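Local structure of probable Thioesterase (Bartonella henselae, 3HM0) at residues E61-G66 with R95-N100; E88-V93 with K153-P158. The protein is a probable thioesterase of the hotdog-fold superfamily, expected to hydrolyse acyl thioesters such as acyl-CoA to the free acid and thiol. All coordinates share one frame; numbering follows the deposited sequence.

Contact 1 of 2, residues E61-G66 with R95-N100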
loop_
_atom_site.group_PDB
_atom_site.type_symbol
_atom_site.label_atom_id
_atom_site.label_comp_id
_atom_site.label_asym_id
_atom_site.label_seq_id
_atom_site.Cartn_x
_atom_site.Cartn_y
_atom_site.Cartn_z
ATOM N N GLU A 61 0.100 -8.983 -2.174
ATOM C CA GLU A 61 1.305 -8.762 -1.361
ATOM C C GLU A 61 1.713 -10.039 -0.685
ATOM O O GLU A 61 2.899 -10.376 -0.675
ATOM C CB GLU A 61 1.127 -7.616 -0.345
ATOM C CG GLU A 61 1.163 -6.257 -1.044
ATOM C CD GLU A 61 1.184 -5.110 -0.093
ATOM O OE1 GLU A 61 1.479 -5.339 1.091
ATOM O OE2 GLU A 61 0.906 -3.982 -0.537
ATOM N N PHE A 62 0.728 -10.758 -0.144
ATOM C CA PHE A 62 0.980 -12.046 0.489
ATOM C C PHE A 62 1.531 -13.070 -0.517
ATOM O O PHE A 62 2.488 -13.785 -0.219
ATOM C CB PHE A 62 -0.279 -12.568 1.196
ATOM C CG PHE A 62 -0.714 -11.742 2.404
ATOM C CD1 PHE A 62 0.171 -11.446 3.433
ATOM C CD2 PHE A 62 -2.030 -11.307 2.527
ATOM C CE1 PHE A 62 -0.227 -10.701 4.536
ATOM C CE2 PHE A 62 -2.444 -10.565 3.652
ATOM C CZ PHE A 62 -1.529 -10.255 4.645
ATOM N N PHE A 63 0.956 -13.123 -1.720
ATOM C CA PHE A 63 1.492 -13.995 -2.781
ATOM C C PHE A 63 2.927 -13.654 -3.135
ATOM O O PHE A 63 3.716 -14.558 -3.360
ATOM C CB PHE A 63 0.644 -13.921 -4.057
ATOM C CG PHE A 63 -0.631 -14.707 -3.992
ATOM C CD1 PHE A 63 -0.624 -16.046 -3.568
ATOM C CD2 PHE A 63 -1.832 -14.135 -4.391
ATOM C CE1 PHE A 63 -1.807 -16.810 -3.525
ATOM C CE2 PHE A 63 -3.028 -14.887 -4.356
ATOM C CZ PHE A 63 -3.008 -16.235 -3.916
ATOM N N GLU A 64 3.245 -12.354 -3.211
ATOM C CA GLU A 64 4.615 -11.876 -3.430
ATOM C C GLU A 64 5.597 -12.370 -2.332
ATOM O O GLU A 64 6.706 -12.795 -2.645
ATOM C CB GLU A 64 4.646 -10.349 -3.556
ATOM C CG GLU A 64 5.915 -9.754 -4.195
ATOM C CD GLU A 64 6.579 -8.722 -3.276
ATOM O OE1 GLU A 64 6.012 -7.626 -3.068
ATOM O OE2 GLU A 64 7.684 -9.013 -2.743
ATOM N N ARG A 65 5.174 -12.331 -1.065
ATOM C CA ARG A 65 5.940 -12.916 0.052
ATOM C C ARG A 65 6.248 -14.393 -0.177
ATOM O O ARG A 65 7.366 -14.850 0.081
ATOM C CB ARG A 65 5.208 -12.740 1.404
ATOM C CG ARG A 65 5.052 -11.283 1.819
ATOM C CD ARG A 65 4.636 -11.130 3.272
ATOM N NE ARG A 65 3.880 -9.883 3.423
ATOM C CZ ARG A 65 3.238 -9.496 4.519
ATOM N NH1 ARG A 65 2.567 -8.356 4.521
ATOM N NH2 ARG A 65 3.251 -10.253 5.600
ATOM N N GLY A 66 5.254 -15.130 -0.664
ATOM C CA GLY A 66 5.414 -16.554 -0.953
ATOM C C GLY A 66 6.500 -16.779 -1.984
ATOM O O GLY A 66 7.386 -17.592 -1.776
ATOM N N ARG A 95 3.946 -11.061 -15.415
ATOM C CA ARG A 95 3.453 -10.877 -16.761
ATOM C C ARG A 95 1.948 -11.103 -16.850
ATOM O O ARG A 95 1.220 -10.329 -17.479
ATOM C CB ARG A 95 4.195 -11.824 -17.684
ATOM C CG ARG A 95 5.512 -11.282 -18.138
ATOM C CD ARG A 95 5.300 -10.209 -19.160
ATOM N NE ARG A 95 6.550 -9.497 -19.356
ATOM C CZ ARG A 95 6.787 -8.272 -18.913
ATOM N NH1 ARG A 95 5.842 -7.593 -18.263
ATOM N NH2 ARG A 95 7.967 -7.724 -19.143
ATOM N N HIS A 96 1.488 -12.163 -16.217
ATOM C CA HIS A 96 0.085 -12.470 -16.191
ATOM C C HIS A 96 -0.230 -13.079 -14.836
ATOM O O HIS A 96 0.598 -13.755 -14.233
ATOM C CB HIS A 96 -0.291 -13.414 -17.348
ATOM C CG HIS A 96 -1.530 -14.226 -17.100
ATOM N ND1 HIS A 96 -2.761 -13.890 -17.625
ATOM C CD2 HIS A 96 -1.728 -15.363 -16.382
ATOM C CE1 HIS A 96 -3.660 -14.781 -17.240
ATOM N NE2 HIS A 96 -3.059 -15.687 -16.487
ATOM N N MET A 97 -1.433 -12.811 -14.357
ATOM C CA MET A 97 -1.877 -13.355 -13.093
ATOM C C MET A 97 -3.391 -13.660 -13.158
ATOM O O MET A 97 -4.156 -12.876 -13.710
ATOM C CB MET A 97 -1.546 -12.349 -12.004
ATOM C CG MET A 97 -1.668 -12.882 -10.618
ATOM S SD MET A 97 -0.975 -11.756 -9.367
ATOM C CE MET A 97 -0.891 -12.933 -8.002
ATOM N N GLU A 98 -3.789 -14.811 -12.621
ATOM C CA GLU A 98 -5.186 -15.191 -12.448
ATOM C C GLU A 98 -5.458 -15.407 -10.992
ATOM O O GLU A 98 -4.847 -16.286 -10.379
ATOM C CB GLU A 98 -5.508 -16.515 -13.149
ATOM C CG GLU A 98 -6.372 -16.361 -14.397
ATOM C CD GLU A 98 -7.638 -17.227 -14.375
ATOM O OE1 GLU A 98 -7.537 -18.449 -14.075
ATOM O OE2 GLU A 98 -8.733 -16.678 -14.676
ATOM N N ILE A 99 -6.398 -14.650 -10.435
ATOM C CA ILE A 99 -6.765 -14.835 -9.025
ATOM C C ILE A 99 -8.231 -15.200 -8.834
ATOM O O ILE A 99 -9.135 -14.625 -9.442
ATOM C CB ILE A 99 -6.434 -13.594 -8.154
ATOM C CG1 ILE A 99 -5.077 -13.016 -8.533
ATOM C CG2 ILE A 99 -6.490 -13.933 -6.656
ATOM C CD1 ILE A 99 -5.146 -12.022 -9.677
ATOM N N ASN A 100 -8.432 -16.168 -7.959
ATOM C CA ASN A 100 -9.758 -16.530 -7.513
ATOM C C ASN A 100 -9.942 -16.185 -6.042
ATOM O O ASN A 100 -9.212 -16.704 -5.192
ATOM C CB ASN A 100 -9.996 -18.030 -7.745
ATOM C CG ASN A 100 -11.431 -18.445 -7.435
ATOM O OD1 ASN A 100 -12.387 -17.738 -7.791
ATOM N ND2 ASN A 100 -11.591 -19.594 -6.769
#
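With CG anti to its carbonyl carbon (chi1 -78°), the ring of F63 leaves helix 58-72 toward strand 90-101, where M97 meets it with CG anti to the backbone N (chi1 -167°) and an extended chain beyond. That extension carries the terminal methyl of M97 across the gap: M97 CE lies 3.9 Å from F63 CD2, approaching obliquely, and the two side chains cross at a slant. I99, two residues on and so on the same side of the strand, supplies its branch methyl instead. Its CG2 sits 4.3 Å from F63 CE2, near the ring plane and thus at the ring edge. The nearest alpha carbons, F63 CA and I99 CA, are 10.4 Å apart, so side chains alone span the space between helix and strand, and the contact is wholly apolar. All three residues are buried. Other strands of the sheet touch the same ring, through V139 and A141 of strand 136-149 and I131 of strand 124-133, while Q129 hydrogen-bonds F63 O on the helix backbone. Along the outer margin of strand 90-101, H96 to N100 pair antiparallel with a strand of the second subunit, continuing the sheet across the interface. F63 is thus the residue through which the helix meets M97 and I99, and a long helix lying against the concave face of a curved antiparallel sheet is the hotdog fold, consistent with a thioesterase.

Contact 2 of 2, residues E88-V93 with K153-P158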
loop_
_atom_site.group_PDB
_atom_site.type_symbol
_atom_site.label_atom_id
_atom_site.label_comp_id
_atom_site.label_asym_id
_atom_site.label_seq_id
_atom_site.Cartn_x
_atom_site.Cartn_y
_atom_site.Cartn_z
ATOM N N GLU A 88 24.416 -7.417 -15.521
ATOM C CA GLU A 88 23.486 -6.285 -15.482
ATOM C C GLU A 88 22.482 -6.488 -14.345
ATOM O O GLU A 88 22.352 -7.590 -13.812
ATOM C CB GLU A 88 22.763 -6.102 -16.829
ATOM C CG GLU A 88 22.500 -7.397 -17.591
ATOM C CD GLU A 88 21.522 -7.237 -18.758
ATOM O OE1 GLU A 88 21.300 -6.097 -19.244
ATOM O OE2 GLU A 88 20.986 -8.275 -19.191
ATOM N N LYS A 89 21.773 -5.426 -13.978
ATOM C CA LYS A 89 20.745 -5.522 -12.952
ATOM C C LYS A 89 19.510 -6.201 -13.526
ATOM O O LYS A 89 19.157 -5.990 -14.683
ATOM C CB LYS A 89 20.395 -4.147 -12.412
ATOM C CG LYS A 89 21.596 -3.352 -11.968
ATOM C CD LYS A 89 21.173 -2.078 -11.275
ATOM C CE LYS A 89 22.336 -1.438 -10.556
ATOM N NZ LYS A 89 22.088 0.029 -10.472
ATOM N N LEU A 90 18.870 -7.033 -12.713
ATOM C CA LEU A 90 17.807 -7.904 -13.194
ATOM C C LEU A 90 16.666 -7.932 -12.208
ATOM O O LEU A 90 16.897 -7.941 -11.008
ATOM C CB LEU A 90 18.334 -9.332 -13.452
ATOM C CG LEU A 90 19.341 -9.475 -14.605
ATOM C CD1 LEU A 90 20.033 -10.842 -14.605
ATOM C CD2 LEU A 90 18.687 -9.166 -15.972
ATOM N N PHE A 91 15.438 -7.940 -12.716
ATOM C CA PHE A 91 14.258 -7.894 -11.865
ATOM C C PHE A 91 13.234 -8.869 -12.378
ATOM O O PHE A 91 13.054 -9.011 -13.574
ATOM C CB PHE A 91 13.618 -6.495 -11.838
ATOM C CG PHE A 91 14.554 -5.375 -11.443
ATOM C CD1 PHE A 91 14.689 -4.998 -10.109
ATOM C CD2 PHE A 91 15.267 -4.682 -12.408
ATOM C CE1 PHE A 91 15.540 -3.950 -9.730
ATOM C CE2 PHE A 91 16.127 -3.638 -12.057
ATOM C CZ PHE A 91 16.265 -3.267 -10.709
ATOM N N PHE A 92 12.564 -9.551 -11.460
ATOM C CA PHE A 92 11.377 -10.305 -11.802
ATOM C C PHE A 92 10.220 -9.366 -12.148
ATOM O O PHE A 92 10.180 -8.207 -11.697
ATOM C CB PHE A 92 11.000 -11.232 -10.671
ATOM C CG PHE A 92 11.877 -12.425 -10.573
ATOM C CD1 PHE A 92 12.087 -13.245 -11.679
ATOM C CD2 PHE A 92 12.498 -12.748 -9.378
ATOM C CE1 PHE A 92 12.895 -14.367 -11.587
ATOM C CE2 PHE A 92 13.302 -13.882 -9.279
ATOM C CZ PHE A 92 13.501 -14.688 -10.374
ATOM N N VAL A 93 9.316 -9.849 -12.998
ATOM C CA VAL A 93 8.134 -9.086 -13.377
ATOM C C VAL A 93 6.994 -10.062 -13.551
ATOM O O VAL A 93 7.145 -11.117 -14.185
ATOM C CB VAL A 93 8.326 -8.309 -14.696
ATOM C CG1 VAL A 93 7.065 -7.504 -15.046
ATOM C CG2 VAL A 93 9.505 -7.363 -14.586
ATOM N N LYS A 153 14.110 -4.739 -21.032
ATOM C CA LYS A 153 14.312 -5.801 -22.020
ATOM C C LYS A 153 14.374 -7.168 -21.326
ATOM O O LYS A 153 15.029 -7.294 -20.298
ATOM C CB LYS A 153 15.580 -5.549 -22.848
ATOM N N PRO A 154 13.684 -8.188 -21.883
ATOM C CA PRO A 154 13.685 -9.552 -21.342
ATOM C C PRO A 154 15.045 -10.235 -21.416
ATOM O O PRO A 154 15.839 -9.937 -22.315
ATOM C CB PRO A 154 12.686 -10.294 -22.240
ATOM C CG PRO A 154 12.609 -9.492 -23.467
ATOM C CD PRO A 154 12.778 -8.076 -23.038
ATOM N N ARG A 155 15.289 -11.146 -20.471
ATOM C CA ARG A 155 16.553 -11.869 -20.344
ATOM C C ARG A 155 16.271 -13.306 -19.951
ATOM O O ARG A 155 15.254 -13.584 -19.326
ATOM C CB ARG A 155 17.463 -11.207 -19.292
ATOM C CG ARG A 155 18.014 -9.838 -19.678
ATOM C CD ARG A 155 18.852 -9.939 -20.938
ATOM N NE ARG A 155 19.632 -8.733 -21.184
ATOM C CZ ARG A 155 19.421 -7.873 -22.176
ATOM N NH1 ARG A 155 18.433 -8.069 -23.048
ATOM N NH2 ARG A 155 20.216 -6.814 -22.300
ATOM N N ARG A 156 17.168 -14.216 -20.314
ATOM C CA ARG A 156 16.970 -15.631 -20.012
ATOM C C ARG A 156 17.151 -15.923 -18.516
ATOM O O ARG A 156 17.943 -15.269 -17.837
ATOM C CB ARG A 156 17.896 -16.512 -20.861
ATOM N N LEU A 157 16.400 -16.892 -18.009
ATOM C CA LEU A 157 16.561 -17.353 -16.630
ATOM C C LEU A 157 17.939 -18.008 -16.426
ATOM O O LEU A 157 18.407 -18.753 -17.296
ATOM C CB LEU A 157 15.428 -18.327 -16.228
ATOM C CG LEU A 157 13.972 -17.841 -16.298
ATOM C CD1 LEU A 157 13.028 -18.953 -15.900
ATOM C CD2 LEU A 157 13.726 -16.598 -15.429
ATOM N N PRO A 158 18.599 -17.719 -15.284
ATOM C CA PRO A 158 19.897 -18.326 -14.952
ATOM C C PRO A 158 19.829 -19.745 -14.367
ATOM O O PRO A 158 18.828 -20.110 -13.743
ATOM C CB PRO A 158 20.458 -17.366 -13.901
ATOM C CG PRO A 158 19.233 -16.790 -13.250
ATOM C CD PRO A 158 18.268 -16.606 -14.375
#
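Backbones stay well apart here, L90 CA and R155 CA being the nearest pair at 8.3 Å, so the irregular segment 153-158 reaches the start of strand 90-101 through side chains. E88 and R155 form a salt bridge with two bonds, their chains crossing at about a right angle. R155 NE donates to E88 OE2 at 2.5 Å, very short for such a pair and best read cautiously at this resolution; its N-H...O angle is 154°. The second bond, R155 NH2 to E88 OE1, is weak at 3.3 Å. Carboxylate and guanidinium are nearly coplanar, 25° apart, with E88 OE2 at the guanidinium edge: a side-on bidentate pairing through NE and NH2. The bend of R155 at chi2 (-60°) turns the guanidinium to meet E88, and R155 NH1 also bonds P154 O at 3.3 Å from above the carbonyl plane. In the fold, this joins the entry to an outer strand of the five-stranded sheet, as counted within one chain, to the C-terminal tail that follows strand 136-149. N149, just at the end of that strand, gives E88 OE1 a further hydrogen bond, so the carboxylate has partners from both tail and sheet. Next to the salt bridge, L90 packs its CD2 methyl against the aliphatic part of R155, 3.8 Å from R155 CG, the buried leucine meeting the arginine stem at about a right angle.

Overall arrangement
Strand 90-101 serves both contacts: contact 2 takes its beginning and the residues just before it, contact 1 its later half, and the centres lie about 19 Å apart. Along the chain the order is 61-66, 88-93, 95-100, 153-158, so the contacts interleave, with 88-93 and 95-100 almost adjoining. The centre of contact 1 lies about 5 Å from the centre of the chain, where helix 58-72 meets the sheet; that of contact 2 lies about 17 Å from it and involves the loop after strand 136-149. One outer strand of the chain's sheet thus meets that loop at one end and the helix farther along, while its outer margin joins a second subunit of the tetrameric assembly.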